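Local coordinates for protein flavin-containing monooxygenase (Allium sativum, PDB 6WPU) that probably catalyses the S-oxygenation of S-allyl-L-cysteine, using a bound flavin-adenine dinucleotide to activate molecular oxygen, at residues A[61-66]-A[206-211]; A[351-356]-A[406-411]. One frame throughout, in Å; residues are numbered along the deposited sequence.

Contact 1. Residues A[61-66]-A[206-211]; sequences WIYTPD and NYRIPE. With FAD (flavin-adenine dinucleotide), chain B.
An arginine reaching into the carbonyls of a neighbouring loop joins two irregular segments, R208 giving its guanidinium to the backbone of 64-66. NE donates to O of T64 at 2.8 Å, the carbonyl pointing almost straight at the nitrogen (C=O...N 167°), and NH2 donates to O of D66 at 3.0 Å, which NE also reaches weakly. Both acceptors are tilted somewhat from the guanidinium plane, and both main bonds are bent. NH1 donates to O of Y207 at 2.9 Å, standing above that carbonyl's plane, and to O of H205, which fixes the rotation of the group. Arginine suits the place, its five N-H bonds on one flat head serving several carbonyls at once. A bend at chi2 (-60°) carries the chain past Y63, whose CE1 lies 3.7 Å from R208 CD as the side chains run in opposite directions. T64 shapes the acceptor loop through an ST turn, OG1 taking the N-H of D66 at 3.0 Å. At the segment's start W61 bonds the flavin ribityl chain, NE1 to O3' of FAD at 3.1 Å. The contact thus ties a cofactor-binding loop of the flavin-containing monooxygenase fold to a second loop, a multidentate arginine gripping backbone carbonyls.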
loop_
_atom_site.group_PDB
_atom_site.type_symbol
_atom_site.label_atom_id
_atom_site.label_comp_id
_atom_site.label_asym_id
_atom_site.label_seq_id
_atom_site.Cartn_x
_atom_site.Cartn_y
_atom_site.Cartn_z
ATOM N N TRP A 61 -3.238 2.003 8.678
ATOM C CA TRP A 61 -2.665 2.955 9.621
ATOM C C TRP A 61 -3.181 2.779 11.053
ATOM O O TRP A 61 -2.729 3.498 11.952
ATOM C CB TRP A 61 -2.906 4.376 9.108
ATOM C CG TRP A 61 -2.041 4.666 7.916
ATOM C CD1 TRP A 61 -2.424 4.733 6.609
ATOM C CD2 TRP A 61 -0.628 4.878 7.932
ATOM N NE1 TRP A 61 -1.338 4.994 5.811
ATOM C CE2 TRP A 61 -0.221 5.086 6.601
ATOM C CE3 TRP A 61 0.332 4.928 8.952
ATOM C CZ2 TRP A 61 1.105 5.340 6.258
ATOM C CZ3 TRP A 61 1.637 5.180 8.612
ATOM C CH2 TRP A 61 2.015 5.388 7.275
ATOM N N ILE A 62 -4.100 1.848 11.291
ATOM C CA ILE A 62 -4.474 1.454 12.654
ATOM C C ILE A 62 -3.445 0.431 13.136
ATOM O O ILE A 62 -3.543 -0.750 12.797
ATOM C CB ILE A 62 -5.889 0.874 12.712
ATOM C CG1 ILE A 62 -6.904 1.818 12.063
ATOM C CG2 ILE A 62 -6.275 0.584 14.163
ATOM C CD1 ILE A 62 -8.278 1.190 11.915
ATOM N N TYR A 63 -2.469 0.859 13.939
ATOM C CA TYR A 63 -1.562 -0.118 14.539
ATOM C C TYR A 63 -2.332 -1.064 15.451
ATOM O O TYR A 63 -3.248 -0.653 16.163
ATOM C CB TYR A 63 -0.457 0.572 15.340
ATOM C CG TYR A 63 0.379 -0.404 16.131
ATOM C CD1 TYR A 63 1.324 -1.208 15.494
ATOM C CD2 TYR A 63 0.218 -0.537 17.510
ATOM C CE1 TYR A 63 2.087 -2.127 16.205
ATOM C CE2 TYR A 63 0.983 -1.463 18.233
ATOM C CZ TYR A 63 1.917 -2.244 17.571
ATOM O OH TYR A 63 2.682 -3.160 18.264
ATOM N N THR A 64 -1.981 -2.347 15.404
ATOM C CA THR A 64 -2.482 -3.287 16.403
ATOM C C THR A 64 -1.343 -4.220 16.802
ATOM O O THR A 64 -0.584 -4.677 15.936
ATOM C CB THR A 64 -3.672 -4.121 15.916
ATOM O OG1 THR A 64 -4.020 -5.066 16.928
ATOM C CG2 THR A 64 -3.347 -4.883 14.613
ATOM N N PRO A 65 -1.201 -4.521 18.097
ATOM C CA PRO A 65 -0.259 -5.574 18.498
ATOM C C PRO A 65 -0.741 -6.960 18.121
ATOM O O PRO A 65 0.042 -7.908 18.238
ATOM C CB PRO A 65 -0.169 -5.417 20.025
ATOM C CG PRO A 65 -1.034 -4.252 20.385
ATOM C CD PRO A 65 -1.956 -3.989 19.241
ATOM N N ASP A 66 -2.003 -7.104 17.702
ATOM C CA ASP A 66 -2.502 -8.386 17.216
ATOM C C ASP A 66 -1.643 -8.868 16.067
ATOM O O ASP A 66 -1.207 -8.071 15.226
ATOM C CB ASP A 66 -3.947 -8.271 16.708
ATOM C CG ASP A 66 -4.952 -7.921 17.792
ATOM O OD1 ASP A 66 -4.585 -7.848 18.985
ATOM O OD2 ASP A 66 -6.135 -7.707 17.431
ATOM N N ASN A 206 3.588 -10.067 10.402
ATOM C CA ASN A 206 3.353 -10.298 11.817
ATOM C C ASN A 206 4.425 -9.667 12.701
ATOM O O ASN A 206 4.460 -9.940 13.906
ATOM C CB ASN A 206 3.235 -11.803 12.074
ATOM C CG ASN A 206 2.036 -12.402 11.360
ATOM O OD1 ASN A 206 0.912 -11.935 11.542
ATOM N ND2 ASN A 206 2.266 -13.411 10.529
ATOM N N TYR A 207 5.285 -8.808 12.145
ATOM C CA TYR A 207 6.315 -8.181 12.966
ATOM C C TYR A 207 5.728 -6.965 13.671
ATOM O O TYR A 207 5.096 -6.113 13.036
ATOM C CB TYR A 207 7.542 -7.769 12.142
ATOM C CG TYR A 207 8.512 -7.036 13.046
ATOM C CD1 TYR A 207 9.229 -7.731 14.038
ATOM C CD2 TYR A 207 8.647 -5.657 12.985
ATOM C CE1 TYR A 207 10.086 -7.067 14.906
ATOM C CE2 TYR A 207 9.505 -4.974 13.861
ATOM C CZ TYR A 207 10.215 -5.695 14.818
ATOM O OH TYR A 207 11.051 -5.047 15.684
ATOM N N ARG A 208 5.942 -6.877 14.985
ATOM C CA ARG A 208 5.409 -5.756 15.754
ATOM C C ARG A 208 6.469 -5.043 16.579
ATOM O O ARG A 208 6.550 -3.808 16.548
ATOM C CB ARG A 208 4.292 -6.225 16.688
ATOM C CG ARG A 208 3.045 -6.725 15.938
ATOM C CD ARG A 208 2.429 -5.630 15.058
ATOM N NE ARG A 208 1.235 -6.161 14.419
ATOM C CZ ARG A 208 1.206 -6.661 13.190
ATOM N NH1 ARG A 208 2.311 -6.663 12.434
ATOM N NH2 ARG A 208 0.061 -7.141 12.715
ATOM N N ILE A 209 7.271 -5.798 17.337
ATOM C CA ILE A 209 8.164 -5.215 18.335
ATOM C C ILE A 209 9.458 -6.019 18.389
ATOM O O ILE A 209 9.469 -7.208 18.043
ATOM C CB ILE A 209 7.500 -5.145 19.727
ATOM C CG1 ILE A 209 7.041 -6.534 20.193
ATOM C CG2 ILE A 209 6.356 -4.124 19.723
ATOM C CD1 ILE A 209 6.813 -6.648 21.728
ATOM N N PRO A 210 10.565 -5.412 18.811
ATOM C CA PRO A 210 11.856 -6.112 18.763
ATOM C C PRO A 210 12.203 -6.905 20.017
ATOM O O PRO A 210 13.089 -7.762 19.951
ATOM C CB PRO A 210 12.859 -4.972 18.549
ATOM C CG PRO A 210 12.213 -3.788 19.237
ATOM C CD PRO A 210 10.711 -3.968 19.087
ATOM N N GLU A 211 11.557 -6.639 21.157
ATOM C CA GLU A 211 11.957 -7.296 22.406
ATOM C C GLU A 211 12.030 -8.830 22.332
ATOM O O GLU A 211 12.998 -9.396 22.870
ATOM C CB GLU A 211 11.015 -6.870 23.545
ATOM C CG GLU A 211 11.241 -5.459 24.082
ATOM C CD GLU A 211 10.570 -4.365 23.226
ATOM O OE1 GLU A 211 10.045 -4.677 22.135
ATOM O OE2 GLU A 211 10.577 -3.190 23.647
HETATM P PA FAD B . -5.684 -0.066 3.492
HETATM O O1A FAD B . -5.006 0.900 4.465
HETATM O O2A FAD B . -5.349 -1.472 3.495
HETATM O O5B FAD B . -7.183 -0.127 3.689
HETATM C C5B FAD B . -8.103 -1.050 3.119
HETATM C C4B FAD B . -9.393 -1.132 3.966
HETATM O O4B FAD B . -10.393 -1.935 3.404
HETATM C C3B FAD B . -9.145 -1.642 5.360
HETATM O O3B FAD B . -9.688 -0.782 6.308
HETATM C C2B FAD B . -9.838 -2.958 5.407
HETATM O O2B FAD B . -10.325 -3.278 6.660
HETATM C C1B FAD B . -10.944 -2.732 4.417
HETATM N N9A FAD B . -11.441 -3.944 3.805
HETATM C C8A FAD B . -10.660 -4.941 3.234
HETATM N N7A FAD B . -11.447 -5.919 2.765
HETATM C C5A FAD B . -12.783 -5.610 3.031
HETATM C C6A FAD B . -14.001 -6.243 2.793
HETATM N N6A FAD B . -14.066 -7.517 2.118
HETATM N N1A FAD B . -15.146 -5.648 3.171
HETATM C C2A FAD B . -15.148 -4.451 3.814
HETATM N N3A FAD B . -13.990 -3.799 4.074
HETATM C C4A FAD B . -12.802 -4.348 3.699
HETATM N N1 FAD B . 2.230 5.379 2.559
HETATM C C2 FAD B . 2.622 6.720 2.904
HETATM O O2 FAD B . 2.019 7.778 2.317
HETATM N N3 FAD B . 3.683 6.945 3.752
HETATM C C4 FAD B . 4.333 5.886 4.350
HETATM O O4 FAD B . 5.371 6.075 5.201
HETATM C C4X FAD B . 3.817 4.510 4.213
HETATM N N5 FAD B . 4.325 3.487 5.003
HETATM C C5X FAD B . 3.792 2.208 4.884
HETATM C C6 FAD B . 4.315 1.172 5.672
HETATM C C7 FAD B . 3.770 -0.103 5.562
HETATM C C7M FAD B . 4.346 -1.209 6.405
HETATM C C8 FAD B . 2.723 -0.354 4.678
HETATM C C8M FAD B . 2.126 -1.716 4.530
HETATM C C9 FAD B . 2.203 0.677 3.887
HETATM C C9A FAD B . 2.735 1.954 3.990
HETATM N N10 FAD B . 2.188 3.016 3.190
HETATM C C10 FAD B . 2.720 4.308 3.300
HETATM C "C1'" FAD B . 1.114 2.741 2.223
HETATM C "C2'" FAD B . -0.310 2.586 2.712
HETATM O "O2'" FAD B . -0.807 1.405 2.234
HETATM C "C3'" FAD B . -1.080 3.719 2.072
HETATM O "O3'" FAD B . -0.632 4.819 2.764
HETATM C "C4'" FAD B . -2.597 3.645 2.201
HETATM O "O4'" FAD B . -2.889 3.388 3.525
HETATM C "C5'" FAD B . -3.317 2.655 1.279
HETATM O "O5'" FAD B . -4.577 2.547 1.875
HETATM P P FAD B . -5.841 1.711 1.413
HETATM O O1P FAD B . -7.188 2.434 1.795
HETATM O O2P FAD B . -5.565 1.377 -0.107
HETATM O O3P FAD B . -5.512 0.220 2.026
#

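Contact 2. Residues A[351-356]-A[406-411]; sequences SKWIAA and ANECGY
C409 fits its sulfur against the backbone of helix 343-358 between K352 and W353, and this is the tight part of the contact. SG lies 3.4 Å from N of W353 and 3.8 Å from W353 CB. The backbones come within 5.7 Å between the CA atoms of W353 and C409, a spacing that cysteine's short side chain can fill, its one large, polarisable sulfur packing against backbone and indole. The sulfur-aromatic contact is oblique, SG being 5.4 Å from the centroid of the five-membered ring of W353.

To one side of the sulfur, K352 sends its chain across the ring of Y411 at about a right angle. CE sits over one face, 4.0 Å from the ring centroid, in a CH-pi contact; bends at chi3 (-68°) and chi4 (-72°) bring NZ round to E40 of helix 32-43, with which it forms a salt bridge. Lysine serves both needs, its methylenes packing while its charge is paired elsewhere.

The looser, watered side is where W353 and E408 run alongside each other, CD1 of W353 being 3.7 Å from E408 CB. Their polar ends do not bond directly: a water in the indole plane accepts from W353 NE1 at 3.0 Å and donates to OE1 of E408 at 2.6 Å. G410 follows the helix with positive phi (69°), which glycine takes easily; Y411 N bonds A406 O, as in a Schellman motif, though the second bond, G410 N to N407 O, is weak. F324 and W404 meet the W353 ring edge-to-face, while S351 and A355 pack on helix 32-43, placing helix 343-358 between that helix and the end of helix 398-409.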
loop_
_atom_site.group_PDB
_atom_site.type_symbol
_atom_site.label_atom_id
_atom_site.label_comp_id
_atom_site.label_asym_id
_atom_site.label_seq_id
_atom_site.Cartn_x
_atom_site.Cartn_y
_atom_site.Cartn_z
ATOM N N SER A 351 -9.893 8.730 -7.696
ATOM C CA SER A 351 -11.310 8.706 -7.385
ATOM C C SER A 351 -11.993 9.961 -7.911
ATOM O O SER A 351 -13.177 9.922 -8.251
ATOM C CB SER A 351 -11.506 8.532 -5.879
ATOM O OG SER A 351 -10.832 9.551 -5.167
ATOM N N LYS A 352 -11.241 11.059 -8.028
ATOM C CA LYS A 352 -11.742 12.244 -8.711
ATOM C C LYS A 352 -12.059 11.927 -10.171
ATOM O O LYS A 352 -13.087 12.357 -10.705
ATOM C CB LYS A 352 -10.704 13.367 -8.599
ATOM C CG LYS A 352 -11.234 14.779 -8.781
ATOM C CD LYS A 352 -10.098 15.805 -8.649
ATOM C CE LYS A 352 -9.544 15.882 -7.223
ATOM N NZ LYS A 352 -10.514 16.541 -6.284
ATOM N N TRP A 353 -11.195 11.148 -10.817
ATOM C CA TRP A 353 -11.429 10.719 -12.190
ATOM C C TRP A 353 -12.645 9.805 -12.279
ATOM O O TRP A 353 -13.527 10.000 -13.134
ATOM C CB TRP A 353 -10.178 10.010 -12.702
ATOM C CG TRP A 353 -10.210 9.578 -14.128
ATOM C CD1 TRP A 353 -10.683 10.291 -15.202
ATOM C CD2 TRP A 353 -9.738 8.332 -14.647
ATOM N NE1 TRP A 353 -10.540 9.556 -16.357
ATOM C CE2 TRP A 353 -9.953 8.352 -16.044
ATOM C CE3 TRP A 353 -9.157 7.195 -14.065
ATOM C CZ2 TRP A 353 -9.602 7.283 -16.870
ATOM C CZ3 TRP A 353 -8.805 6.137 -14.888
ATOM C CH2 TRP A 353 -9.028 6.191 -16.279
ATOM N N ILE A 354 -12.710 8.806 -11.393
ATOM C CA ILE A 354 -13.826 7.865 -11.398
ATOM C C ILE A 354 -15.149 8.609 -11.234
ATOM O O ILE A 354 -16.112 8.359 -11.965
ATOM C CB ILE A 354 -13.644 6.805 -10.301
ATOM C CG1 ILE A 354 -12.464 5.880 -10.606
ATOM C CG2 ILE A 354 -14.934 5.979 -10.122
ATOM C CD1 ILE A 354 -12.078 5.050 -9.375
ATOM N N ALA A 355 -15.211 9.532 -10.266
ATOM C CA ALA A 355 -16.455 10.244 -9.989
ATOM C C ALA A 355 -16.907 11.059 -11.196
ATOM O O ALA A 355 -18.095 11.065 -11.540
ATOM C CB ALA A 355 -16.287 11.151 -8.770
ATOM N N ALA A 356 -15.962 11.729 -11.868
ATOM C CA ALA A 356 -16.301 12.530 -13.035
ATOM C C ALA A 356 -16.737 11.660 -14.208
ATOM O O ALA A 356 -17.594 12.073 -15.000
ATOM C CB ALA A 356 -15.113 13.403 -13.424
ATOM N N ALA A 406 -5.049 14.284 -13.270
ATOM C CA ALA A 406 -5.446 15.670 -13.023
ATOM C C ALA A 406 -5.929 16.346 -14.303
ATOM O O ALA A 406 -6.930 17.080 -14.296
ATOM C CB ALA A 406 -4.283 16.452 -12.412
ATOM N N ASN A 407 -5.239 16.106 -15.416
ATOM C CA ASN A 407 -5.679 16.715 -16.662
ATOM C C ASN A 407 -7.010 16.142 -17.130
ATOM O O ASN A 407 -7.818 16.862 -17.725
ATOM C CB ASN A 407 -4.614 16.550 -17.737
ATOM C CG ASN A 407 -4.918 17.381 -18.967
ATOM O OD1 ASN A 407 -4.641 18.580 -19.001
ATOM N ND2 ASN A 407 -5.518 16.756 -19.974
ATOM N N GLU A 408 -7.274 14.863 -16.861
ATOM C CA GLU A 408 -8.579 14.312 -17.214
ATOM C C GLU A 408 -9.693 15.003 -16.439
ATOM O O GLU A 408 -10.755 15.297 -16.995
ATOM C CB GLU A 408 -8.598 12.806 -16.961
ATOM C CG GLU A 408 -7.804 12.026 -17.983
ATOM C CD GLU A 408 -8.315 12.282 -19.397
ATOM O OE1 GLU A 408 -9.459 11.878 -19.708
ATOM O OE2 GLU A 408 -7.579 12.907 -20.184
ATOM N N CYS A 409 -9.457 15.294 -15.162
ATOM C CA CYS A 409 -10.454 15.881 -14.273
ATOM C C CYS A 409 -10.530 17.389 -14.344
ATOM O O CYS A 409 -11.436 17.966 -13.738
ATOM C CB CYS A 409 -10.145 15.535 -12.818
ATOM S SG CYS A 409 -10.134 13.853 -12.506
ATOM N N GLY A 410 -9.587 18.040 -15.009
ATOM C CA GLY A 410 -9.469 19.476 -14.863
ATOM C C GLY A 410 -8.979 19.907 -13.498
ATOM O O GLY A 410 -9.422 20.943 -12.995
ATOM N N TYR A 411 -8.088 19.133 -12.872
ATOM C CA TYR A 411 -7.511 19.505 -11.590
ATOM C C TYR A 411 -6.080 19.983 -11.790
ATOM O O TYR A 411 -5.435 19.682 -12.799
ATOM C CB TYR A 411 -7.542 18.338 -10.598
ATOM C CG TYR A 411 -7.387 18.758 -9.149
ATOM C CD1 TYR A 411 -8.471 19.249 -8.417
ATOM C CD2 TYR A 411 -6.155 18.666 -8.510
ATOM C CE1 TYR A 411 -8.327 19.634 -7.086
ATOM C CE2 TYR A 411 -6.001 19.057 -7.190
ATOM C CZ TYR A 411 -7.085 19.538 -6.483
ATOM O OH TYR A 411 -6.899 19.913 -5.171
HETATM O O HOH W 1 -10.956 9.797 -19.328
#

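From the N terminus, the chain runs through strand 47-52 and into the loop that holds 61-66; contact 1 joins this loop to the one between strands 200-203 and 217-221, closing a span of 139 residues. Contact 2 opens only later and closes a shorter span of 49 residues that includes helix 367-383. The two are therefore in series, neither nested nor crossed. The centres of contacts 1 and 2 are 36 Å apart, on opposite sides of the chain's centre, and the nearest atoms of contacts 1 and 2 are about 15 Å apart. Contact 1 ties a loop that reaches the FAD site to one that follows strand 200-203, whereas contact 2 joins helix 343-358 to the C-terminal end of helix 398-409 and the turn after it.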